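PDB 1YGP: yeast glycogen phosphorylase from Saccharomyces cerevisiae, which belongs to the carbohydrate phosphorylase family of the GT-B clan and carries a bound pyridoxal-5'-phosphate. Local coordinates for residues Y100-E105 with H341-R346; Y187-E192 with L329-F334; V745-E750 with D754-F759. All blocks are in the same frame, centred on the assembly; numbering follows the deposited sequence.

Contact 1: Y100-E105 with H341-R346; sequences YYLSLE and HDILRR. With PO4 (phosphate ion), chain C.
In the mixed-sheet half of this GT-B-type fold, helix 322-350 packs on strand 98-102 through Ile343 and Tyr100. Over these residues strand and helix run almost antiparallel. Ile343 CG1 lies squarely over one face of the Tyr100 ring, 3.6 Å from the ring centroid and 3° off the normal, a CH-pi contact. Ile343 CD1 reaches back along the tyrosine side chain to CG and CB, while CG2 lies near CE2. CD1 also makes a looser contact with Leu102 CD1, at 4.4 Å.

The far end of Tyr100 is polar. Arg346 NH1 gives a hydrogen bond of 2.9 Å to Tyr100 OH, and the oxygen lies in the guanidinium plane. The same NH1 also bonds Tyr187 OH. Arg346 leaves the helix with CG anti to the backbone N (chi1 -171°) and then bends at chi3, which brings the guanidinium beside the tyrosine. Its NH2 forms a salt bridge with Asp342 OD2 at 3.2 Å, from above the carboxylate plane. Its NE bonds O1 of a phosphate ion at 3.0 Å. Arg345 NH2 reaches O4 of that ion at 2.8 Å with a nearly straight bond (170°), and its NH1 forms a salt bridge with Asp342 OD1, though the hydrogen bond is weak. Thr8 N also bonds the ion, which probably came from the crystallisation liquor. Asp342 and, in this crystal, the phosphate probably limit the freedom of both guanidinium groups.

Strand 98-102 runs between strands 184-189 and 361-366. Trp185 of the first makes a cation-pi contact with Arg346.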
loop_
_atom_site.group_PDB
_atom_site.type_symbol
_atom_site.label_atom_id
_atom_site.label_comp_id
_atom_site.label_asym_id
_atom_site.label_seq_id
_atom_site.Cartn_x
_atom_site.Cartn_y
_atom_site.Cartn_z
ATOM N N TYR A 100 10.315 -24.857 -11.888
ATOM C CA TYR A 100 10.231 -23.714 -11.013
ATOM C C TYR A 100 11.508 -22.985 -11.394
ATOM O O TYR A 100 12.604 -23.559 -11.500
ATOM C CB TYR A 100 10.216 -24.174 -9.560
ATOM C CG TYR A 100 8.877 -24.803 -9.195
ATOM C CD1 TYR A 100 7.711 -24.033 -9.131
ATOM C CD2 TYR A 100 8.812 -26.161 -8.903
ATOM C CE1 TYR A 100 6.492 -24.620 -8.771
ATOM C CE2 TYR A 100 7.604 -26.756 -8.543
ATOM C CZ TYR A 100 6.445 -25.985 -8.476
ATOM O OH TYR A 100 5.246 -26.585 -8.107
ATOM N N TYR A 101 11.335 -21.720 -11.730
ATOM C CA TYR A 101 12.407 -20.906 -12.237
ATOM C C TYR A 101 12.706 -19.919 -11.114
ATOM O O TYR A 101 11.914 -18.990 -10.872
ATOM C CB TYR A 101 11.907 -20.221 -13.534
ATOM C CG TYR A 101 13.050 -19.606 -14.325
ATOM C CD1 TYR A 101 13.775 -20.400 -15.223
ATOM C CD2 TYR A 101 13.435 -18.288 -14.081
ATOM C CE1 TYR A 101 14.899 -19.879 -15.864
ATOM C CE2 TYR A 101 14.555 -17.766 -14.715
ATOM C CZ TYR A 101 15.283 -18.565 -15.594
ATOM O OH TYR A 101 16.439 -18.060 -16.147
ATOM N N LEU A 102 13.797 -20.077 -10.374
ATOM C CA LEU A 102 14.086 -19.135 -9.314
ATOM C C LEU A 102 15.008 -18.057 -9.835
ATOM O O LEU A 102 16.077 -18.339 -10.387
ATOM C CB LEU A 102 14.708 -19.885 -8.146
ATOM C CG LEU A 102 13.756 -20.445 -7.078
ATOM C CD1 LEU A 102 12.552 -21.149 -7.691
ATOM C CD2 LEU A 102 14.536 -21.408 -6.235
ATOM N N SER A 103 14.604 -16.805 -9.740
ATOM C CA SER A 103 15.439 -15.725 -10.203
ATOM C C SER A 103 15.300 -14.582 -9.210
ATOM O O SER A 103 14.224 -14.285 -8.665
ATOM C CB SER A 103 14.990 -15.261 -11.556
ATOM O OG SER A 103 15.892 -14.270 -12.025
ATOM N N LEU A 104 16.435 -13.938 -8.953
ATOM C CA LEU A 104 16.466 -12.808 -8.033
ATOM C C LEU A 104 15.898 -11.551 -8.663
ATOM O O LEU A 104 15.610 -10.593 -7.955
ATOM C CB LEU A 104 17.894 -12.504 -7.582
ATOM C CG LEU A 104 18.068 -11.688 -6.333
ATOM C CD1 LEU A 104 17.320 -12.317 -5.179
ATOM C CD2 LEU A 104 19.544 -11.617 -6.017
ATOM N N GLU A 105 15.759 -11.503 -9.980
ATOM C CA GLU A 105 15.198 -10.330 -10.591
ATOM C C GLU A 105 14.456 -10.757 -11.837
ATOM O O GLU A 105 14.886 -11.688 -12.523
ATOM C CB GLU A 105 16.311 -9.354 -10.911
ATOM C CG GLU A 105 17.512 -9.901 -11.654
ATOM C CD GLU A 105 18.464 -8.802 -12.062
ATOM O OE1 GLU A 105 18.127 -8.038 -12.956
ATOM O OE2 GLU A 105 19.546 -8.705 -11.502
ATOM N N HIS A 341 9.314 -24.007 0.321
ATOM C CA HIS A 341 8.174 -24.403 1.122
ATOM C C HIS A 341 6.920 -24.556 0.283
ATOM O O HIS A 341 6.152 -25.513 0.457
ATOM C CB HIS A 341 7.916 -23.370 2.190
ATOM C CG HIS A 341 6.792 -23.731 3.141
ATOM N ND1 HIS A 341 5.511 -23.963 2.880
ATOM C CD2 HIS A 341 6.957 -23.851 4.500
ATOM C CE1 HIS A 341 4.896 -24.211 4.011
ATOM N NE2 HIS A 341 5.775 -24.142 4.973
ATOM N N ASP A 342 6.674 -23.569 -0.576
ATOM C CA ASP A 342 5.486 -23.571 -1.406
ATOM C C ASP A 342 5.630 -24.696 -2.438
ATOM O O ASP A 342 4.657 -25.414 -2.679
ATOM C CB ASP A 342 5.363 -22.166 -2.017
ATOM C CG ASP A 342 4.051 -21.906 -2.731
ATOM O OD1 ASP A 342 3.011 -22.409 -2.341
ATOM O OD2 ASP A 342 4.043 -21.184 -3.713
ATOM N N ILE A 343 6.847 -24.950 -2.943
ATOM C CA ILE A 343 7.117 -26.022 -3.896
ATOM C C ILE A 343 6.932 -27.384 -3.230
ATOM O O ILE A 343 6.413 -28.273 -3.887
ATOM C CB ILE A 343 8.559 -25.815 -4.440
ATOM C CG1 ILE A 343 8.514 -24.641 -5.408
ATOM C CG2 ILE A 343 9.123 -27.080 -5.100
ATOM C CD1 ILE A 343 9.892 -23.998 -5.652
ATOM N N LEU A 344 7.269 -27.646 -1.968
ATOM C CA LEU A 344 6.995 -28.939 -1.372
ATOM C C LEU A 344 5.531 -29.082 -0.919
ATOM O O LEU A 344 4.986 -30.200 -0.901
ATOM C CB LEU A 344 7.883 -29.175 -0.170
ATOM C CG LEU A 344 9.346 -28.795 -0.234
ATOM C CD1 LEU A 344 10.062 -29.406 0.936
ATOM C CD2 LEU A 344 9.983 -29.339 -1.496
ATOM N N ARG A 345 4.839 -27.988 -0.554
ATOM C CA ARG A 345 3.454 -28.077 -0.101
ATOM C C ARG A 345 2.575 -28.620 -1.221
ATOM O O ARG A 345 1.819 -29.583 -1.072
ATOM C CB ARG A 345 2.914 -26.716 0.310
ATOM C CG ARG A 345 1.546 -26.974 0.915
ATOM C CD ARG A 345 0.482 -25.893 0.901
ATOM N NE ARG A 345 0.196 -25.510 -0.454
ATOM C CZ ARG A 345 0.729 -24.382 -0.915
ATOM N NH1 ARG A 345 1.513 -23.611 -0.130
ATOM N NH2 ARG A 345 0.514 -24.046 -2.185
ATOM N N ARG A 346 2.733 -28.006 -2.384
ATOM C CA ARG A 346 2.016 -28.400 -3.575
ATOM C C ARG A 346 2.305 -29.872 -3.862
ATOM O O ARG A 346 1.365 -30.622 -4.136
ATOM C CB ARG A 346 2.478 -27.487 -4.682
ATOM C CG ARG A 346 1.687 -27.614 -5.954
ATOM C CD ARG A 346 2.032 -26.511 -6.945
ATOM N NE ARG A 346 1.733 -25.217 -6.362
ATOM C CZ ARG A 346 2.692 -24.305 -6.197
ATOM N NH1 ARG A 346 3.948 -24.553 -6.575
ATOM N NH2 ARG A 346 2.400 -23.158 -5.578
HETATM P P PO4 C . -1.551 -24.610 -5.128
HETATM O O1 PO4 C . -1.306 -25.184 -6.464
HETATM O O2 PO4 C . -0.877 -23.300 -5.069
HETATM O O3 PO4 C . -3.014 -24.428 -4.899
HETATM O O4 PO4 C . -1.025 -25.502 -4.077
#

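Contact 2: Y187-E192 with L329-F334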
loop_
_atom_site.group_PDB
_atom_site.type_symbol
_atom_site.label_atom_id
_atom_site.label_comp_id
_atom_site.label_asym_id
_atom_site.label_seq_id
_atom_site.Cartn_x
_atom_site.Cartn_y
_atom_site.Cartn_z
ATOM N N TYR A 187 9.593 -17.793 -9.092
ATOM C CA TYR A 187 9.469 -17.311 -7.740
ATOM C C TYR A 187 10.475 -16.198 -7.593
ATOM O O TYR A 187 11.612 -16.372 -8.050
ATOM C CB TYR A 187 9.811 -18.369 -6.698
ATOM C CG TYR A 187 8.709 -19.363 -6.393
ATOM C CD1 TYR A 187 7.706 -19.047 -5.484
ATOM C CD2 TYR A 187 8.691 -20.583 -7.060
ATOM C CE1 TYR A 187 6.670 -19.953 -5.248
ATOM C CE2 TYR A 187 7.666 -21.491 -6.835
ATOM C CZ TYR A 187 6.663 -21.171 -5.932
ATOM O OH TYR A 187 5.650 -22.080 -5.710
ATOM N N GLY A 188 10.142 -15.104 -6.905
ATOM C CA GLY A 188 11.055 -13.984 -6.721
ATOM C C GLY A 188 10.650 -13.108 -5.544
ATOM O O GLY A 188 9.925 -13.564 -4.645
ATOM N N LEU A 189 11.072 -11.836 -5.511
ATOM C CA LEU A 189 10.757 -10.945 -4.400
ATOM C C LEU A 189 9.991 -9.729 -4.902
ATOM O O LEU A 189 10.147 -9.312 -6.045
ATOM C CB LEU A 189 12.029 -10.510 -3.736
ATOM C CG LEU A 189 12.812 -11.588 -3.029
ATOM C CD1 LEU A 189 14.291 -11.236 -2.927
ATOM C CD2 LEU A 189 12.163 -11.790 -1.686
ATOM N N ARG A 190 9.124 -9.138 -4.104
ATOM C CA ARG A 190 8.327 -8.031 -4.556
ATOM C C ARG A 190 9.018 -6.823 -3.954
ATOM O O ARG A 190 8.726 -6.419 -2.830
ATOM C CB ARG A 190 6.925 -8.200 -4.024
ATOM C CG ARG A 190 5.931 -7.385 -4.797
ATOM C CD ARG A 190 4.577 -7.473 -4.123
ATOM N NE ARG A 190 4.515 -6.541 -3.018
ATOM C CZ ARG A 190 3.622 -5.555 -2.976
ATOM N NH1 ARG A 190 2.719 -5.348 -3.932
ATOM N NH2 ARG A 190 3.661 -4.732 -1.942
ATOM N N TYR A 191 9.977 -6.238 -4.660
ATOM C CA TYR A 191 10.684 -5.084 -4.148
ATOM C C TYR A 191 9.750 -3.890 -4.048
ATOM O O TYR A 191 9.079 -3.590 -5.047
ATOM C CB TYR A 191 11.820 -4.785 -5.076
ATOM C CG TYR A 191 12.766 -5.971 -5.150
ATOM C CD1 TYR A 191 13.650 -6.233 -4.108
ATOM C CD2 TYR A 191 12.739 -6.811 -6.259
ATOM C CE1 TYR A 191 14.501 -7.326 -4.183
ATOM C CE2 TYR A 191 13.588 -7.907 -6.334
ATOM C CZ TYR A 191 14.462 -8.159 -5.299
ATOM O OH TYR A 191 15.312 -9.251 -5.358
ATOM N N GLU A 192 9.638 -3.190 -2.905
ATOM C CA GLU A 192 8.786 -1.995 -2.858
ATOM C C GLU A 192 9.331 -0.857 -3.685
ATOM O O GLU A 192 8.593 -0.108 -4.326
ATOM C CB GLU A 192 8.628 -1.361 -1.495
ATOM C CG GLU A 192 7.846 -2.098 -0.435
ATOM C CD GLU A 192 6.390 -2.303 -0.800
ATOM O OE1 GLU A 192 5.601 -1.357 -0.666
ATOM O OE2 GLU A 192 6.068 -3.425 -1.214
ATOM N N LEU A 329 22.385 -11.852 2.295
ATOM C CA LEU A 329 22.211 -13.257 2.582
ATOM C C LEU A 329 20.820 -13.530 3.145
ATOM O O LEU A 329 20.135 -14.463 2.714
ATOM C CB LEU A 329 23.283 -13.722 3.570
ATOM C CG LEU A 329 23.400 -15.249 3.817
ATOM C CD1 LEU A 329 23.652 -16.017 2.504
ATOM C CD2 LEU A 329 24.522 -15.486 4.798
ATOM N N LYS A 330 20.356 -12.642 4.025
ATOM C CA LYS A 330 19.065 -12.710 4.709
ATOM C C LYS A 330 17.923 -12.744 3.700
ATOM O O LYS A 330 17.026 -13.577 3.758
ATOM C CB LYS A 330 19.014 -11.494 5.618
ATOM C CG LYS A 330 18.225 -11.596 6.902
ATOM C CD LYS A 330 18.850 -10.531 7.791
ATOM C CE LYS A 330 18.311 -10.532 9.221
ATOM N NZ LYS A 330 19.008 -9.518 9.995
ATOM N N GLN A 331 18.005 -11.879 2.703
ATOM C CA GLN A 331 17.060 -11.778 1.608
ATOM C C GLN A 331 17.090 -13.039 0.739
ATOM O O GLN A 331 16.043 -13.629 0.461
ATOM C CB GLN A 331 17.457 -10.501 0.871
ATOM C CG GLN A 331 16.777 -10.065 -0.395
ATOM C CD GLN A 331 17.260 -8.669 -0.811
ATOM O OE1 GLN A 331 18.332 -8.501 -1.390
ATOM N NE2 GLN A 331 16.535 -7.588 -0.580
ATOM N N GLN A 332 18.273 -13.526 0.336
ATOM C CA GLN A 332 18.418 -14.726 -0.489
ATOM C C GLN A 332 17.923 -15.962 0.258
ATOM O O GLN A 332 17.336 -16.875 -0.348
ATOM C CB GLN A 332 19.875 -14.945 -0.885
ATOM C CG GLN A 332 20.482 -13.857 -1.749
ATOM C CD GLN A 332 21.866 -14.169 -2.290
ATOM O OE1 GLN A 332 22.248 -13.734 -3.383
ATOM N NE2 GLN A 332 22.695 -14.935 -1.603
ATOM N N TYR A 333 18.102 -16.015 1.587
ATOM C CA TYR A 333 17.529 -17.121 2.320
ATOM C C TYR A 333 16.009 -16.984 2.295
ATOM O O TYR A 333 15.388 -17.919 1.789
ATOM C CB TYR A 333 17.995 -17.171 3.780
ATOM C CG TYR A 333 17.429 -18.407 4.469
ATOM C CD1 TYR A 333 17.335 -19.619 3.779
ATOM C CD2 TYR A 333 16.917 -18.313 5.757
ATOM C CE1 TYR A 333 16.717 -20.717 4.364
ATOM C CE2 TYR A 333 16.300 -19.411 6.355
ATOM C CZ TYR A 333 16.197 -20.602 5.649
ATOM O OH TYR A 333 15.539 -21.685 6.186
ATOM N N PHE A 334 15.383 -15.880 2.747
ATOM C CA PHE A 334 13.930 -15.647 2.749
ATOM C C PHE A 334 13.209 -16.109 1.466
ATOM O O PHE A 334 12.249 -16.883 1.482
ATOM C CB PHE A 334 13.750 -14.150 3.005
ATOM C CG PHE A 334 12.332 -13.615 2.899
ATOM C CD1 PHE A 334 11.424 -13.828 3.932
ATOM C CD2 PHE A 334 11.926 -12.956 1.737
ATOM C CE1 PHE A 334 10.110 -13.397 3.801
ATOM C CE2 PHE A 334 10.604 -12.527 1.614
ATOM C CZ PHE A 334 9.693 -12.751 2.646
#
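Gln331 NE2 is hydrogen-bonded to the backbone O of Ile311 and also meets the edge of the Tyr191 ring, at 4.1 Å from CE1. The amide and the ring stand nearly perpendicular, with their planes 89° apart. The approach to the ring is packing, and the polar partner of the nitrogen is Ile311 O. Gln331 leaves the helix with CG anti to the backbone N (chi1 176°) and stays extended beyond it. That carries the amide out to the tyrosine.

The apolar part of the contact centres on Leu189, whose two methyl branches touch different residues. CD1 rests on the aliphatic stem of Gln331, 3.7 Å from CG. CD2 lies at the edge of the Phe334 ring, near the ring plane, and is 3.6 Å from Phe334 CD2. Leu189 also has a neighbour within its own segment: its CB sits 3.7 Å above the plane of the Tyr191 ring, toward the rim. Tyr191 is thus approached by Leu189 CB over a face and by Gln331 NE2 at an edge. Its hydroxyl is hydrogen-bonded to the backbone O of Leu104. All four touching residues are buried.

The contact joins the last residue of strand 184-189, and the loop that follows, to the N-terminal half of helix 322-350. Helix 303-313 packs beside it, with Thr312 touching both Leu189 and Phe334. Strand 274-284 lies next to strand 184-189 in the sheet, and its Trp280 and Ala282 meet Phe334.

Contact 3: V745-E750 with D754-F759; sequences VEITRE and DNVFLF
Thr748 and Val756 make the main packing contact between helix 743-751 and the chain leading into strand 757-759. The two side chains cross at about a right angle. Val756 CG2 sits 3.3 Å from Thr748 OG1, with CG2 of the threonine a little farther off at 4.2 Å. Leu758 comes from the strand and meets Thr748 tip to tip, with CD1 3.8 Å from OG1. Ile747 CG2 adds a loose apolar contact to Val756 CG1 at 4.3 Å.

The polar end of Thr748 is bonded within the helix. OG1 lies beside its own backbone N (chi1 -63°) and is hydrogen-bonded to the backbone O of Asn744, so the hydroxyl packed against these methyl groups still has a polar partner.

Ionic pairing is found on the helix too. Arg749 joins Glu746 and Glu750 in a salt-bridge network. Its NE bonds Glu750 OE2 at 3.3 Å, using the anti lone pair of that oxygen. The bond from NH1 to Glu746 OE2 is weak. Glu746 OE2 is also hydrogen-bonded to Thr513 OG1.

Helix 743-751 is the crossover of a beta-alpha-beta unit from strand 735-739 to strand 757-759, an outermost strand of the parallel sheet. Helices 820-840 and 842-856 pack against Phe757.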
loop_
_atom_site.group_PDB
_atom_site.type_symbol
_atom_site.label_atom_id
_atom_site.label_comp_id
_atom_site.label_asym_id
_atom_site.label_seq_id
_atom_site.Cartn_x
_atom_site.Cartn_y
_atom_site.Cartn_z
ATOM N N VAL A 745 29.697 -12.891 -31.400
ATOM C CA VAL A 745 30.177 -14.081 -32.099
ATOM C C VAL A 745 28.993 -14.914 -32.634
ATOM O O VAL A 745 28.916 -15.167 -33.844
ATOM C CB VAL A 745 31.055 -14.896 -31.100
ATOM C CG1 VAL A 745 31.506 -16.187 -31.723
ATOM C CG2 VAL A 745 32.315 -14.130 -30.743
ATOM N N GLU A 746 28.013 -15.315 -31.824
ATOM C CA GLU A 746 26.881 -16.054 -32.360
ATOM C C GLU A 746 25.979 -15.267 -33.290
ATOM O O GLU A 746 25.460 -15.880 -34.234
ATOM C CB GLU A 746 26.041 -16.627 -31.238
ATOM C CG GLU A 746 26.711 -17.941 -30.980
ATOM C CD GLU A 746 26.384 -18.623 -29.666
ATOM O OE1 GLU A 746 27.010 -18.273 -28.657
ATOM O OE2 GLU A 746 25.543 -19.527 -29.672
ATOM N N ILE A 747 25.791 -13.946 -33.084
ATOM C CA ILE A 747 25.053 -13.095 -34.034
ATOM C C ILE A 747 25.736 -13.270 -35.397
ATOM O O ILE A 747 25.074 -13.603 -36.383
ATOM C CB ILE A 747 25.114 -11.560 -33.715
ATOM C CG1 ILE A 747 24.596 -11.215 -32.319
ATOM C CG2 ILE A 747 24.330 -10.839 -34.783
ATOM C CD1 ILE A 747 23.227 -11.795 -32.012
ATOM N N THR A 748 27.071 -13.121 -35.440
ATOM C CA THR A 748 27.860 -13.208 -36.661
ATOM C C THR A 748 27.688 -14.535 -37.370
ATOM O O THR A 748 27.460 -14.538 -38.575
ATOM C CB THR A 748 29.318 -12.954 -36.303
ATOM O OG1 THR A 748 29.340 -11.613 -35.816
ATOM C CG2 THR A 748 30.282 -13.101 -37.452
ATOM N N ARG A 749 27.753 -15.641 -36.643
ATOM C CA ARG A 749 27.510 -16.958 -37.202
ATOM C C ARG A 749 26.168 -16.986 -37.932
ATOM O O ARG A 749 26.130 -17.149 -39.146
ATOM C CB ARG A 749 27.512 -17.967 -36.069
ATOM C CG ARG A 749 27.294 -19.419 -36.423
ATOM C CD ARG A 749 27.091 -20.199 -35.136
ATOM N NE ARG A 749 25.747 -19.990 -34.617
ATOM C CZ ARG A 749 25.402 -20.275 -33.356
ATOM N NH1 ARG A 749 26.281 -20.773 -32.486
ATOM N NH2 ARG A 749 24.150 -20.053 -32.956
ATOM N N GLU A 750 25.072 -16.734 -37.220
ATOM C CA GLU A 750 23.726 -16.763 -37.763
ATOM C C GLU A 750 23.443 -15.794 -38.887
ATOM O O GLU A 750 22.850 -16.204 -39.883
ATOM C CB GLU A 750 22.719 -16.474 -36.681
ATOM C CG GLU A 750 22.684 -17.533 -35.613
ATOM C CD GLU A 750 22.118 -18.839 -36.121
ATOM O OE1 GLU A 750 20.988 -18.822 -36.624
ATOM O OE2 GLU A 750 22.799 -19.856 -36.001
ATOM N N ASP A 754 29.622 -10.774 -43.030
ATOM C CA ASP A 754 29.529 -9.607 -43.884
ATOM C C ASP A 754 28.443 -8.622 -43.460
ATOM O O ASP A 754 28.252 -7.588 -44.099
ATOM C CB ASP A 754 29.313 -10.084 -45.339
ATOM C CG ASP A 754 28.255 -11.175 -45.543
ATOM O OD1 ASP A 754 28.569 -12.357 -45.346
ATOM O OD2 ASP A 754 27.121 -10.843 -45.905
ATOM N N ASN A 755 27.718 -8.870 -42.370
ATOM C CA ASN A 755 26.658 -7.963 -41.979
ATOM C C ASN A 755 26.909 -7.292 -40.642
ATOM O O ASN A 755 26.087 -6.509 -40.168
ATOM C CB ASN A 755 25.364 -8.753 -41.959
ATOM C CG ASN A 755 25.020 -9.258 -43.350
ATOM O OD1 ASN A 755 24.888 -8.501 -44.310
ATOM N ND2 ASN A 755 24.889 -10.557 -43.558
ATOM N N VAL A 756 28.024 -7.553 -39.965
ATOM C CA VAL A 756 28.296 -6.937 -38.672
ATOM C C VAL A 756 29.601 -6.159 -38.831
ATOM O O VAL A 756 30.381 -6.516 -39.713
ATOM C CB VAL A 756 28.445 -8.002 -37.502
ATOM C CG1 VAL A 756 27.131 -8.730 -37.271
ATOM C CG2 VAL A 756 29.479 -9.046 -37.842
ATOM N N PHE A 757 29.876 -5.103 -38.055
ATOM C CA PHE A 757 31.111 -4.341 -38.159
ATOM C C PHE A 757 31.934 -4.695 -36.945
ATOM O O PHE A 757 31.685 -4.157 -35.864
ATOM C CB PHE A 757 30.848 -2.848 -38.153
ATOM C CG PHE A 757 30.078 -2.389 -39.372
ATOM C CD1 PHE A 757 28.693 -2.552 -39.432
ATOM C CD2 PHE A 757 30.758 -1.814 -40.432
ATOM C CE1 PHE A 757 27.991 -2.141 -40.563
ATOM C CE2 PHE A 757 30.050 -1.405 -41.556
ATOM C CZ PHE A 757 28.672 -1.566 -41.626
ATOM N N LEU A 758 32.854 -5.654 -37.059
ATOM C CA LEU A 758 33.636 -6.059 -35.912
ATOM C C LEU A 758 34.990 -5.390 -35.966
ATOM O O LEU A 758 35.424 -4.993 -37.048
ATOM C CB LEU A 758 33.756 -7.555 -35.923
ATOM C CG LEU A 758 32.412 -8.292 -35.890
ATOM C CD1 LEU A 758 32.627 -9.778 -36.168
ATOM C CD2 LEU A 758 31.734 -8.034 -34.554
ATOM N N PHE A 759 35.650 -5.197 -34.834
ATOM C CA PHE A 759 36.935 -4.537 -34.792
ATOM C C PHE A 759 37.602 -4.960 -33.491
ATOM O O PHE A 759 37.075 -5.781 -32.723
ATOM C CB PHE A 759 36.759 -3.037 -34.794
ATOM C CG PHE A 759 36.200 -2.488 -33.478
ATOM C CD1 PHE A 759 34.835 -2.600 -33.195
ATOM C CD2 PHE A 759 37.059 -1.893 -32.539
ATOM C CE1 PHE A 759 34.343 -2.127 -31.978
ATOM C CE2 PHE A 759 36.553 -1.424 -31.330
ATOM C CZ PHE A 759 35.198 -1.540 -31.046
#

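Overall arrangement
Contacts 1 and 2 share helix 322-350 and reach neighbouring strands of one sheet. Their centres are 12 Å apart. Tyr187 joins them: its OH is 2.7 Å from Asp342 OD2, a probable hydrogen bond, and its ring packs on Tyr100 and Ile343. Contact 3 belongs to the other, parallel sheet, on the opposite side of the chain's centre. Its centre is 38 Å from that of contact 1 and 39 Å from that of contact 2. The pyridoxal-5'-phosphate pocket includes Leu107, two residues after 100-105, and Lys607, which follows strand 601-606 of the parallel sheet. In contact 3 the side chain of Ile747 is about 10 Å from the bound ligand.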